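Local atomic coordinates of AT-less polyketide synthase (Streptomyces platensis subsp. rosaceus, PDB entry 4QYR), a protein that probably catalyses chain-extending carbon-carbon bond formation in isomigrastatin biosynthesis, this chain being the ketosynthase domain MgsE KS3 and its flanking linker from a multidomain polyketide synthase. Residues 6-11 and 259-264; 37-42 and 64-69; 180-185 and 265-270; 202-207 and 236-241; 316-321 and 386-391. All coordinates share one frame; numbering follows the deposited sequence.

Contact 1: residues 6-11 and 259-264; sequences DDAVAI and WGVVRG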
# COMPACT_ATOMS: atom_id res chain seq x y z
N ASP A 6 15.48 -3.21 19.51
CA ASP A 6 15.37 -2.76 20.90
C ASP A 6 15.53 -1.24 20.98
O ASP A 6 15.91 -0.68 22.01
CB ASP A 6 16.40 -3.47 21.77
CG ASP A 6 16.23 -3.18 23.26
OD1 ASP A 6 15.11 -2.81 23.66
OD2 ASP A 6 17.22 -3.31 24.01
N ASP A 7 15.24 -0.56 19.88
CA ASP A 7 15.28 0.89 19.90
C ASP A 7 14.38 1.47 18.83
O ASP A 7 13.74 0.75 18.05
CB ASP A 7 16.72 1.41 19.74
CG ASP A 7 17.42 0.87 18.50
OD1 ASP A 7 17.67 -0.36 18.43
OD2 ASP A 7 17.73 1.67 17.58
N ALA A 8 14.35 2.80 18.80
CA ALA A 8 13.46 3.53 17.94
C ALA A 8 14.13 3.89 16.62
O ALA A 8 15.28 3.50 16.36
CB ALA A 8 13.00 4.77 18.63
N VAL A 9 13.41 4.63 15.80
CA VAL A 9 13.85 4.92 14.45
C VAL A 9 14.18 6.39 14.28
O VAL A 9 13.33 7.27 14.48
CB VAL A 9 12.79 4.51 13.42
CG1 VAL A 9 13.25 4.88 12.05
CG2 VAL A 9 12.55 3.04 13.51
N ALA A 10 15.42 6.66 13.91
CA ALA A 10 15.86 8.00 13.63
C ALA A 10 15.37 8.50 12.27
O ALA A 10 15.33 7.75 11.30
CB ALA A 10 17.36 8.06 13.69
N ILE A 11 14.99 9.77 12.20
CA ILE A 11 14.86 10.43 10.91
C ILE A 11 16.18 11.13 10.62
O ILE A 11 16.54 12.10 11.31
CB ILE A 11 13.71 11.45 10.89
CG1 ILE A 11 12.41 10.75 11.29
CG2 ILE A 11 13.61 12.13 9.52
CD1 ILE A 11 11.22 11.63 11.26
N TRP A 259 17.22 14.31 12.67
CA TRP A 259 16.18 15.32 12.73
C TRP A 259 15.29 15.09 13.93
O TRP A 259 14.81 16.04 14.57
CB TRP A 259 15.33 15.29 11.48
CG TRP A 259 15.93 15.91 10.31
CD1 TRP A 259 16.86 15.37 9.48
CD2 TRP A 259 15.63 17.20 9.78
NE1 TRP A 259 17.18 16.25 8.48
CE2 TRP A 259 16.43 17.38 8.64
CE3 TRP A 259 14.76 18.22 10.16
CZ2 TRP A 259 16.40 18.54 7.88
CZ3 TRP A 259 14.73 19.37 9.42
CH2 TRP A 259 15.54 19.52 8.28
N GLY A 260 15.05 13.82 14.22
CA GLY A 260 14.17 13.42 15.29
C GLY A 260 14.08 11.91 15.41
O GLY A 260 14.58 11.17 14.57
N VAL A 261 13.42 11.46 16.46
CA VAL A 261 13.23 10.06 16.70
C VAL A 261 11.74 9.75 16.67
O VAL A 261 10.95 10.53 17.20
CB VAL A 261 13.83 9.65 18.05
CG1 VAL A 261 13.52 8.21 18.38
CG2 VAL A 261 15.31 9.89 18.04
N VAL A 262 11.36 8.63 16.05
CA VAL A 262 9.99 8.16 16.14
C VAL A 262 9.82 7.21 17.32
O VAL A 262 10.29 6.08 17.28
CB VAL A 262 9.59 7.43 14.89
CG1 VAL A 262 8.13 6.99 14.99
CG2 VAL A 262 9.85 8.31 13.69
N ARG A 263 9.16 7.69 18.37
CA ARG A 263 9.00 6.91 19.61
C ARG A 263 7.83 5.95 19.54
O ARG A 263 7.90 4.83 20.04
CB ARG A 263 8.84 7.84 20.82
CG ARG A 263 10.14 8.37 21.39
CD ARG A 263 11.05 7.26 21.91
NE ARG A 263 12.42 7.75 22.10
CZ ARG A 263 13.48 6.95 22.21
NH1 ARG A 263 14.69 7.47 22.37
NH2 ARG A 263 13.31 5.64 22.15
N GLY A 264 6.74 6.39 18.92
CA GLY A 264 5.58 5.55 18.74
C GLY A 264 4.83 5.86 17.47
O GLY A 264 5.02 6.91 16.85

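Contact 2: residues 37-42 and 64-69; sequences LIADYP and AGRIEG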
# COMPACT_ATOMS: atom_id res chain seq x y z
N LEU A 37 -0.07 30.94 2.63
CA LEU A 37 0.49 30.67 1.31
C LEU A 37 -0.52 30.17 0.31
O LEU A 37 -0.16 29.61 -0.72
CB LEU A 37 1.61 29.66 1.44
CG LEU A 37 2.54 30.14 2.54
CD1 LEU A 37 3.33 28.99 3.13
CD2 LEU A 37 3.43 31.22 1.98
N ILE A 38 -1.80 30.35 0.61
CA ILE A 38 -2.80 29.91 -0.34
C ILE A 38 -2.92 30.95 -1.45
O ILE A 38 -2.90 32.16 -1.20
CB ILE A 38 -4.15 29.65 0.36
CG1 ILE A 38 -4.14 28.25 0.98
CG2 ILE A 38 -5.30 29.74 -0.61
CD1 ILE A 38 -3.94 28.25 2.48
N ALA A 39 -2.99 30.46 -2.69
CA ALA A 39 -3.14 31.31 -3.85
C ALA A 39 -4.38 30.93 -4.68
O ALA A 39 -5.32 30.31 -4.17
CB ALA A 39 -1.90 31.24 -4.70
N ASP A 40 -4.36 31.29 -5.96
CA ASP A 40 -5.49 31.03 -6.85
C ASP A 40 -5.27 29.79 -7.69
O ASP A 40 -4.14 29.43 -7.99
CB ASP A 40 -5.71 32.23 -7.78
CG ASP A 40 -4.50 32.53 -8.66
OD1 ASP A 40 -3.56 33.23 -8.20
OD2 ASP A 40 -4.49 32.06 -9.82
N TYR A 41 -6.35 29.13 -8.08
CA TYR A 41 -6.24 28.01 -9.01
C TYR A 41 -6.99 28.36 -10.29
O TYR A 41 -8.08 28.92 -10.23
CB TYR A 41 -6.79 26.73 -8.39
CG TYR A 41 -6.43 25.47 -9.14
CD1 TYR A 41 -5.18 24.89 -9.00
CD2 TYR A 41 -7.33 24.87 -10.00
CE1 TYR A 41 -4.84 23.74 -9.69
CE2 TYR A 41 -7.01 23.72 -10.70
CZ TYR A 41 -5.77 23.15 -10.54
OH TYR A 41 -5.46 22.00 -11.24
N PRO A 42 -6.42 28.04 -11.47
CA PRO A 42 -5.17 27.33 -11.73
C PRO A 42 -3.91 28.18 -11.81
O PRO A 42 -2.85 27.71 -11.39
CB PRO A 42 -5.42 26.68 -13.09
CG PRO A 42 -6.34 27.65 -13.78
CD PRO A 42 -7.22 28.20 -12.70
N ALA A 64 -6.02 27.28 -4.08
CA ALA A 64 -5.16 26.15 -3.71
C ALA A 64 -3.83 26.64 -3.19
O ALA A 64 -3.40 27.74 -3.51
CB ALA A 64 -4.95 25.22 -4.90
N GLY A 65 -3.20 25.82 -2.36
CA GLY A 65 -1.79 25.99 -2.09
C GLY A 65 -1.09 25.33 -3.25
O GLY A 65 -1.29 24.15 -3.51
N ARG A 66 -0.28 26.09 -3.98
CA ARG A 66 0.43 25.58 -5.15
C ARG A 66 1.94 25.60 -4.98
O ARG A 66 2.51 26.47 -4.33
CB ARG A 66 0.09 26.39 -6.40
CG ARG A 66 -1.29 26.18 -6.92
CD ARG A 66 -1.41 26.76 -8.32
NE ARG A 66 -1.77 28.18 -8.33
CZ ARG A 66 -0.94 29.18 -8.64
NH1 ARG A 66 -1.39 30.43 -8.65
NH2 ARG A 66 0.33 28.93 -8.93
N ILE A 67 2.57 24.63 -5.61
CA ILE A 67 4.00 24.58 -5.75
C ILE A 67 4.37 25.29 -7.05
O ILE A 67 3.77 25.03 -8.10
CB ILE A 67 4.50 23.13 -5.76
CG1 ILE A 67 4.35 22.53 -4.38
CG2 ILE A 67 5.94 23.03 -6.25
CD1 ILE A 67 4.89 21.16 -4.32
N GLU A 68 5.35 26.18 -7.00
CA GLU A 68 5.77 26.79 -8.24
C GLU A 68 6.72 25.86 -8.99
O GLU A 68 7.61 25.24 -8.39
CB GLU A 68 6.42 28.14 -7.99
CG GLU A 68 5.72 29.26 -8.76
CD GLU A 68 5.50 28.92 -10.23
OE1 GLU A 68 6.44 28.40 -10.88
OE2 GLU A 68 4.39 29.17 -10.75
N GLY A 69 6.52 25.74 -10.31
CA GLY A 69 7.44 25.01 -11.15
C GLY A 69 7.17 23.52 -11.19
O GLY A 69 8.08 22.70 -11.15
O HOH W 1 0.02 28.51 -3.26
O HOH W 2 -0.80 33.20 -9.83

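Contact 3: residues 180-185 and 265-270; sequences LHRAVE and SAENHG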
# COMPACT_ATOMS: atom_id res chain seq x y z
N LEU A 180 5.23 6.62 6.60
CA LEU A 180 6.19 6.72 7.70
C LEU A 180 6.01 5.55 8.65
O LEU A 180 6.98 4.97 9.12
CB LEU A 180 6.00 8.04 8.43
CG LEU A 180 6.98 8.34 9.54
CD1 LEU A 180 8.39 8.31 9.01
CD2 LEU A 180 6.67 9.68 10.18
N HIS A 181 4.76 5.18 8.89
CA HIS A 181 4.46 4.12 9.84
C HIS A 181 4.91 2.75 9.31
O HIS A 181 5.41 1.91 10.07
CB HIS A 181 2.96 4.11 10.17
CG HIS A 181 2.51 2.88 10.90
ND1 HIS A 181 2.71 2.70 12.25
CD2 HIS A 181 1.89 1.76 10.47
CE1 HIS A 181 2.23 1.53 12.62
NE2 HIS A 181 1.73 0.93 11.55
N ARG A 182 4.72 2.53 8.02
CA ARG A 182 5.02 1.25 7.42
C ARG A 182 6.52 1.08 7.35
O ARG A 182 7.06 0.00 7.61
CB ARG A 182 4.37 1.14 6.04
CG ARG A 182 4.47 -0.22 5.35
CD ARG A 182 4.16 -1.43 6.25
NE ARG A 182 3.03 -1.19 7.14
CZ ARG A 182 1.77 -1.12 6.74
NH1 ARG A 182 0.81 -0.90 7.62
NH2 ARG A 182 1.48 -1.26 5.46
N ALA A 183 7.19 2.17 7.01
CA ALA A 183 8.65 2.17 6.98
C ALA A 183 9.18 1.87 8.37
O ALA A 183 10.15 1.11 8.52
CB ALA A 183 9.18 3.47 6.48
N VAL A 184 8.54 2.44 9.40
CA VAL A 184 9.05 2.23 10.75
C VAL A 184 8.88 0.77 11.17
O VAL A 184 9.80 0.19 11.75
CB VAL A 184 8.40 3.16 11.78
CG1 VAL A 184 8.61 2.64 13.18
CG2 VAL A 184 9.02 4.54 11.68
N GLU A 185 7.71 0.21 10.89
CA GLU A 185 7.44 -1.21 11.13
C GLU A 185 8.57 -2.07 10.59
O GLU A 185 9.17 -2.88 11.30
CB GLU A 185 6.13 -1.63 10.46
CG GLU A 185 4.89 -1.34 11.26
CD GLU A 185 3.65 -1.93 10.62
OE1 GLU A 185 3.59 -1.98 9.37
OE2 GLU A 185 2.75 -2.37 11.37
N SER A 265 3.94 4.95 17.09
CA SER A 265 3.37 5.00 15.76
C SER A 265 2.25 3.97 15.65
O SER A 265 2.45 2.81 15.99
CB SER A 265 4.47 4.72 14.74
OG SER A 265 3.97 4.25 13.51
N ALA A 266 1.07 4.39 15.19
CA ALA A 266 -0.04 3.46 15.05
C ALA A 266 -0.93 3.81 13.87
O ALA A 266 -0.99 4.98 13.49
CB ALA A 266 -0.88 3.41 16.33
N GLU A 267 -1.61 2.82 13.29
CA GLU A 267 -2.65 3.06 12.29
C GLU A 267 -3.84 2.16 12.55
O GLU A 267 -3.70 1.10 13.15
CB GLU A 267 -2.13 2.84 10.86
CG GLU A 267 -2.23 1.41 10.40
CD GLU A 267 -1.86 1.19 8.93
OE1 GLU A 267 -0.93 0.39 8.66
OE2 GLU A 267 -2.51 1.78 8.03
N ASN A 268 -5.03 2.60 12.15
CA ASN A 268 -6.24 1.81 12.33
C ASN A 268 -7.31 2.31 11.40
O ASN A 268 -7.09 3.27 10.69
CB ASN A 268 -6.73 1.84 13.78
CG ASN A 268 -7.47 3.14 14.16
OD1 ASN A 268 -7.47 4.13 13.42
ND2 ASN A 268 -8.07 3.14 15.35
N HIS A 269 -8.47 1.69 11.39
CA HIS A 269 -9.50 2.20 10.53
C HIS A 269 -10.74 2.47 11.34
O HIS A 269 -10.98 1.84 12.36
CB HIS A 269 -9.82 1.24 9.39
CG HIS A 269 -10.83 1.78 8.42
ND1 HIS A 269 -12.19 1.62 8.59
CD2 HIS A 269 -10.68 2.48 7.27
CE1 HIS A 269 -12.83 2.20 7.59
NE2 HIS A 269 -11.94 2.73 6.78
N GLY A 270 -11.52 3.43 10.87
CA GLY A 270 -12.71 3.89 11.56
C GLY A 270 -13.84 2.89 11.71
O GLY A 270 -14.60 3.00 12.65
O HOH W 3 -0.06 -0.89 10.98

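Contact 4: residues 202-207 and 236-241; sequences LLLSVD and RSEGVA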
# COMPACT_ATOMS: atom_id res chain seq x y z
N LEU A 202 -0.39 16.57 -6.13
CA LEU A 202 -0.40 17.65 -7.10
C LEU A 202 -1.78 17.79 -7.72
O LEU A 202 -2.44 16.80 -8.05
CB LEU A 202 0.65 17.41 -8.18
CG LEU A 202 2.11 17.50 -7.73
CD1 LEU A 202 3.06 17.21 -8.87
CD2 LEU A 202 2.35 18.88 -7.22
N LEU A 203 -2.21 19.03 -7.88
CA LEU A 203 -3.54 19.34 -8.38
C LEU A 203 -3.50 19.67 -9.88
O LEU A 203 -3.26 20.81 -10.26
CB LEU A 203 -4.13 20.49 -7.57
CG LEU A 203 -3.82 20.42 -6.08
CD1 LEU A 203 -4.06 21.76 -5.41
CD2 LEU A 203 -4.68 19.38 -5.44
N LEU A 204 -3.74 18.67 -10.72
CA LEU A 204 -3.49 18.81 -12.14
C LEU A 204 -4.74 18.60 -12.98
O LEU A 204 -4.65 18.54 -14.21
CB LEU A 204 -2.40 17.82 -12.58
CG LEU A 204 -1.05 18.03 -11.87
CD1 LEU A 204 -0.03 17.01 -12.32
CD2 LEU A 204 -0.53 19.46 -12.08
N SER A 205 -5.89 18.50 -12.32
CA SER A 205 -7.16 18.37 -13.04
C SER A 205 -8.35 18.87 -12.22
O SER A 205 -8.25 19.11 -11.02
CB SER A 205 -7.42 16.92 -13.45
OG SER A 205 -8.25 16.27 -12.49
N VAL A 206 -9.48 18.99 -12.90
CA VAL A 206 -10.71 19.49 -12.32
C VAL A 206 -11.47 18.45 -11.51
O VAL A 206 -12.09 18.78 -10.49
CB VAL A 206 -11.66 19.99 -13.41
CG1 VAL A 206 -12.81 20.72 -12.79
CG2 VAL A 206 -10.92 20.91 -14.34
N ASP A 207 -11.43 17.21 -11.98
CA ASP A 207 -12.21 16.11 -11.44
C ASP A 207 -12.41 16.12 -9.93
O ASP A 207 -13.54 16.19 -9.45
CB ASP A 207 -11.57 14.78 -11.85
CG ASP A 207 -11.59 14.55 -13.35
OD1 ASP A 207 -12.48 13.79 -13.83
OD2 ASP A 207 -10.73 15.13 -14.05
N ARG A 236 -7.62 22.54 -1.03
CA ARG A 236 -6.63 21.57 -1.47
C ARG A 236 -5.26 22.24 -1.65
O ARG A 236 -5.17 23.42 -1.98
CB ARG A 236 -7.11 20.91 -2.76
CG ARG A 236 -8.56 20.41 -2.70
CD ARG A 236 -8.92 19.63 -3.96
NE ARG A 236 -8.03 18.48 -4.10
CZ ARG A 236 -7.70 17.88 -5.25
NH1 ARG A 236 -8.17 18.32 -6.42
NH2 ARG A 236 -6.86 16.85 -5.22
N SER A 237 -4.18 21.49 -1.42
CA SER A 237 -2.82 22.00 -1.62
C SER A 237 -1.90 20.99 -2.24
O SER A 237 -2.07 19.78 -2.07
CB SER A 237 -2.18 22.44 -0.31
OG SER A 237 -2.86 23.54 0.23
N GLU A 238 -0.89 21.50 -2.93
CA GLU A 238 0.18 20.66 -3.45
C GLU A 238 1.29 20.55 -2.43
O GLU A 238 1.40 21.38 -1.54
CB GLU A 238 0.71 21.24 -4.76
CG GLU A 238 -0.38 21.46 -5.75
CD GLU A 238 0.12 21.92 -7.09
OE1 GLU A 238 1.08 22.73 -7.11
OE2 GLU A 238 -0.45 21.47 -8.12
N GLY A 239 2.11 19.52 -2.57
CA GLY A 239 3.20 19.33 -1.64
C GLY A 239 3.94 18.05 -1.95
O GLY A 239 3.35 17.10 -2.49
N VAL A 240 5.23 18.03 -1.64
CA VAL A 240 6.00 16.81 -1.79
C VAL A 240 7.07 16.75 -0.71
O VAL A 240 7.69 17.75 -0.37
CB VAL A 240 6.62 16.74 -3.19
CG1 VAL A 240 7.47 17.97 -3.44
CG2 VAL A 240 7.42 15.45 -3.38
N ALA A 241 7.25 15.57 -0.12
CA ALA A 241 8.19 15.41 0.99
C ALA A 241 8.73 14.00 1.03
O ALA A 241 8.06 13.07 0.60
CB ALA A 241 7.50 15.73 2.30

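Contact 5: residues 316-321 and 386-391; sequences VEVNAL and PHLPLD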
# COMPACT_ATOMS: atom_id res chain seq x y z
N VAL A 316 -14.15 17.15 16.99
CA VAL A 316 -14.15 15.70 17.18
C VAL A 316 -12.74 15.24 17.48
O VAL A 316 -12.48 14.55 18.47
CB VAL A 316 -14.70 14.95 15.94
CG1 VAL A 316 -14.40 13.47 16.03
CG2 VAL A 316 -16.19 15.19 15.80
N GLU A 317 -11.82 15.65 16.61
CA GLU A 317 -10.42 15.33 16.76
C GLU A 317 -9.91 15.78 18.12
O GLU A 317 -9.24 15.02 18.81
CB GLU A 317 -9.59 15.98 15.65
CG GLU A 317 -8.09 15.95 15.93
CD GLU A 317 -7.22 16.30 14.72
OE1 GLU A 317 -7.72 17.02 13.81
OE2 GLU A 317 -6.05 15.85 14.67
N VAL A 318 -10.24 17.01 18.50
CA VAL A 318 -9.70 17.56 19.74
C VAL A 318 -10.31 16.92 20.97
O VAL A 318 -9.63 16.71 21.97
CB VAL A 318 -9.90 19.08 19.83
CG1 VAL A 318 -9.39 19.59 21.16
CG2 VAL A 318 -9.13 19.77 18.72
N ASN A 319 -11.59 16.58 20.91
CA ASN A 319 -12.19 15.85 22.01
C ASN A 319 -11.65 14.44 22.08
O ASN A 319 -11.45 13.90 23.15
CB ASN A 319 -13.71 15.82 21.89
CG ASN A 319 -14.34 17.15 22.22
OD1 ASN A 319 -14.11 17.72 23.29
ND2 ASN A 319 -15.13 17.67 21.30
N ALA A 320 -11.38 13.82 20.93
CA ALA A 320 -10.85 12.46 20.94
C ALA A 320 -9.44 12.44 21.54
O ALA A 320 -9.05 11.52 22.25
CB ALA A 320 -10.85 11.89 19.54
N LEU A 321 -8.69 13.49 21.26
CA LEU A 321 -7.35 13.67 21.78
C LEU A 321 -7.38 13.84 23.29
O LEU A 321 -6.58 13.26 24.02
CB LEU A 321 -6.74 14.89 21.10
CG LEU A 321 -5.25 15.12 21.03
CD1 LEU A 321 -4.57 13.84 20.66
CD2 LEU A 321 -5.01 16.16 19.95
N PRO A 386 -16.49 26.80 19.50
CA PRO A 386 -17.27 26.62 20.73
C PRO A 386 -17.39 25.17 21.22
O PRO A 386 -17.91 24.98 22.32
CB PRO A 386 -18.65 27.15 20.35
CG PRO A 386 -18.44 27.98 19.13
CD PRO A 386 -17.31 27.35 18.40
N HIS A 387 -16.95 24.19 20.43
CA HIS A 387 -17.10 22.79 20.80
C HIS A 387 -15.77 22.17 21.23
O HIS A 387 -15.69 20.99 21.55
CB HIS A 387 -17.70 21.99 19.65
CG HIS A 387 -19.12 22.35 19.34
ND1 HIS A 387 -20.19 21.82 20.02
CD2 HIS A 387 -19.64 23.19 18.42
CE1 HIS A 387 -21.31 22.33 19.54
NE2 HIS A 387 -21.00 23.17 18.56
N LEU A 388 -14.73 22.98 21.24
CA LEU A 388 -13.48 22.53 21.81
C LEU A 388 -13.70 22.41 23.31
O LEU A 388 -14.56 23.09 23.87
CB LEU A 388 -12.35 23.51 21.50
CG LEU A 388 -12.20 23.81 20.01
CD1 LEU A 388 -11.11 24.84 19.79
CD2 LEU A 388 -11.91 22.53 19.25
N PRO A 389 -12.93 21.53 23.97
CA PRO A 389 -13.12 21.29 25.40
C PRO A 389 -12.83 22.53 26.22
O PRO A 389 -11.89 23.28 25.93
CB PRO A 389 -12.11 20.18 25.71
CG PRO A 389 -11.80 19.58 24.39
CD PRO A 389 -11.84 20.70 23.43
N LEU A 390 -13.65 22.74 27.25
CA LEU A 390 -13.48 23.87 28.16
C LEU A 390 -12.49 23.51 29.26
O LEU A 390 -12.02 24.37 30.00
CB LEU A 390 -14.83 24.25 28.77
CG LEU A 390 -15.95 24.60 27.80
CD1 LEU A 390 -17.02 23.52 27.85
CD2 LEU A 390 -16.55 25.94 28.15
N ASP A 391 -12.15 22.22 29.33
CA ASP A 391 -11.41 21.65 30.45
C ASP A 391 -9.93 22.07 30.53
O ASP A 391 -9.22 21.62 31.43
CB ASP A 391 -11.51 20.13 30.39
CG ASP A 391 -12.92 19.62 30.66
OD1 ASP A 391 -13.62 20.20 31.52
OD2 ASP A 391 -13.34 18.66 29.98

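Contact 1: residues 6-11 and 259-264
Val9 and Val262 form an antiparallel hydrogen-bonded pair, in which Val262 N donates to Val9 O at 2.9 Å. Two more backbone bonds run towards Trp259. Ile11 N donates to Gly260 O at 2.8 Å, and Trp259 N donates to Ile11 O at 2.7 Å. Between the Val9-Val262 and Ile11-Gly260 bonds, Ala10 and Val261 make a non-hydrogen-bonded pair. There Ala10 CA lies 3.5 Å from Gly260 O in a CA-H...O contact. These bonds join strands 9-17 and 260-269, neighbours in the central sheet of the thiolase-type fold.

The apolar contacts fall on both sides of the sheet. Val9, Ile11 and Val262 share one face, where Ile11 CG1 is 4.3 Å from Val262 CG2. Val184 and Ile187 of helix 175-189 cover Val9, and Leu367 packs on Ile11. Ile11 CG2 also meets Trp259 CB at 4.1 Å, the two side chains crossing at about a right angle. Ile11 O sits at the edge of the indole. Ala8 CB packs at 3.5 Å on Val261 CG1, the branch anti to the backbone N (chi1 175°). Ala10 and Val261 point to the other face, where both touch Leu248.

The polar groups have partners beyond the two segments. Arg263 bends at chi2 (-62°), which brings NH2 near Ala8 CB, while its NE forms a salt bridge with Glu435. Trp259 NE1 donates to Asn105 OD1. The cohesion between the strands therefore rests on main-chain bonds and small aliphatic groups, and the charged Arg263 is answered by the next strand.

Contact 2: residues 37-42 and 64-69
Leu37 approaches Gly65 with its carbonyl, and a water links Leu37 O to Arg66 N. Ile38 follows with CG2 4.0 Å from Ala64 O. Ala39 makes the backbone pairing. Its N donates to Ala64 O at 2.9 Å, and its O accepts from Ala64 N at 3.1 Å. This antiparallel hydrogen-bonded pair belongs to a small two-stranded sheet, strands 39-40 and 63-64, separate from the main sheet of the ketosynthase.

Asp40 is gripped through its main chain. Arg66 comes side-on, with both NE (2.7 Å) and NH1 (3.0 Å) donating to Asp40 O, which lies in the guanidinium plane. The Asp40 carboxylate is turned 69° from that plane. With chi1 at 61° it swings back towards Arg66, and OD1 forms a long salt bridge to NH1 at 3.6 Å. A second water connects the same two atoms. Arg66 NH2 has a weak bond to a bound glycerol, probably from the crystallisation liquor.

Tyr41 packs CD1 on Ala64 CB at 4.1 Å, while its OH bonds to Leu203 O. The peptide before Pro42 is cis, and Pro42 CB sits over the centre of the Tyr41 ring. Pro42 O lies above one face of the Arg66 guanidinium, at a poor angle for a hydrogen bond with NE.

Contact 3: residues 180-185 and 265-270
His181 points its ring from helix 175-189 onto strand 260-269, a helix-on-sheet packing in the core of the thiolase-type fold. The axes of helix segment 180-185 and strand segment 265-269 approach to 8.5 Å, at 119°. With CG anti to the backbone N (chi1 168°), the imidazole is carried across the strand. One face meets the peptide between Ala266 and Glu267, which is offset toward the rim of the ring, with Ala266 C 4.0 Å above the ring plane. Ser265 OG is at the ring edge and accepts from ND1, although the modelled bond is implausibly short and its length is doubtful.

Glu267 crosses His181 at about a right angle, its carboxylate plane 75° from the ring. Arg182, bent at chi2 and chi3, brings the edge of its guanidinium to the same carboxylate. They form a salt bridge, but the atoms are modelled too close and its detail is uncertain.

The contact lies at the dimer interface. Arg182 also forms a salt bridge with Glu167 of the second subunit, subject to the same doubt about NH1. Arg191 of that subunit donates to Glu267 O. At His181 NE2 a water sits 2.6 Å away.

Contact 4: residues 202-207 and 236-241
Leu203 lays its CD2 methyl over the centre of the Arg236 guanidinium, 3.3 Å above the plane. The contact joins the loop after strand 194-201 to the lead-in of strand 239-247. The two strands are antiparallel neighbours in the central sheet of the thiolase-type ketosynthase fold.

The Leu203 atoms meet different partners. CG is anti to the carbonyl carbon (chi1 -40°), and the side chain lies between Arg236 and Glu238. CD2 is on Arg236. CD1 turns to the backbone and rests 3.9 Å from Ser237 C. Leu203 CG packs at 3.6 Å on Glu238 CG, the two side chains running at a slant to each other.

Arg236 bends at chi3 (60°), which turns its guanidinium flat towards the methyl. Its charge is met elsewhere, by a salt bridge from NE to Glu355 and a cation-pi contact with Phe209.

Glu238 is extended beyond CG and carries the polar link. Its OE2 accepts from Leu203 N at 3.0 Å with the anti lone pair. The same oxygen forms a salt bridge with Arg45, and OE1 accepts from Ile67 N. This buried carboxylate therefore has partners on both oxygens, which would hold its rotation and probably favour its charged form. Leu202, which crosses Glu238 at about a right angle, adds an aliphatic cover: Leu202 CD2 is 3.8 Å from Glu238 CD.

Contact 5: residues 316-321 and 386-391
Val318 meets Pro389 with its CG1 methyl, 3.5 Å from Pro389 CD. Its other methyl, CG2, lies 4.0 Å from Leu388 CD2. The two valine branches thus take two successive residues of the loop. The branch that finds the proline is the one anti to the backbone N (chi1 177°). Both neighbours lie at a slant to the valine.

Asn319 stands next to it on the helix and brings its amide to the same loop. OD1 faces the proline ring beside CG. ND2 donates to His387 O at 3.4 Å, with an N-H...O angle of 155°, a weak bond. CG is anti to the carbonyl carbon (chi1 -74°), which carries the amide from the side of the helix across to the loop.

Behind these groups stands helix 313-331, whose turn here is held by Ala320 N donating to Val316 O. Val318 also touches Phe227, in a loop, and Leu344 of strand 342-345. Glu317 faces inward, and its carboxylate accepts from His306 N and Gly307 N at the start of the HGTGT sequence of ketosynthases. On the loop, His387 N is bonded to Asn385 OD1.

This is a surface contact far from the centre of the chain, joining the helix to the loop that leads into the edge strand 394-396. Its chemistry is aliphatic packing with one weak hydrogen bond from the Asn319 amide, so across this contact packing outweighs directional bonding.

In the fold
All five contacts lie in the ketosynthase region. Contacts 1 and 3 share strand 260-269, and their centres are 14 Å apart. They touch where Val9 CG2 meets Val184 CG1 at 4.0 Å. Contact 3 also meets the second subunit over several residues; contact 4 reaches it through Asp207. In contact 3, helix 175-189 begins within the TACSSS sequence, whose cysteine is the nucleophile in ketosynthases. Contacts 2 and 4 form a second cluster, with centres 9 Å apart. Gly65 O and Glu238 N, 2.7 Å apart, are probably hydrogen-bonded there. That cluster is across the chain's centre from contact 1. Contact 5 is peripheral, its centre at least 24 Å from every other.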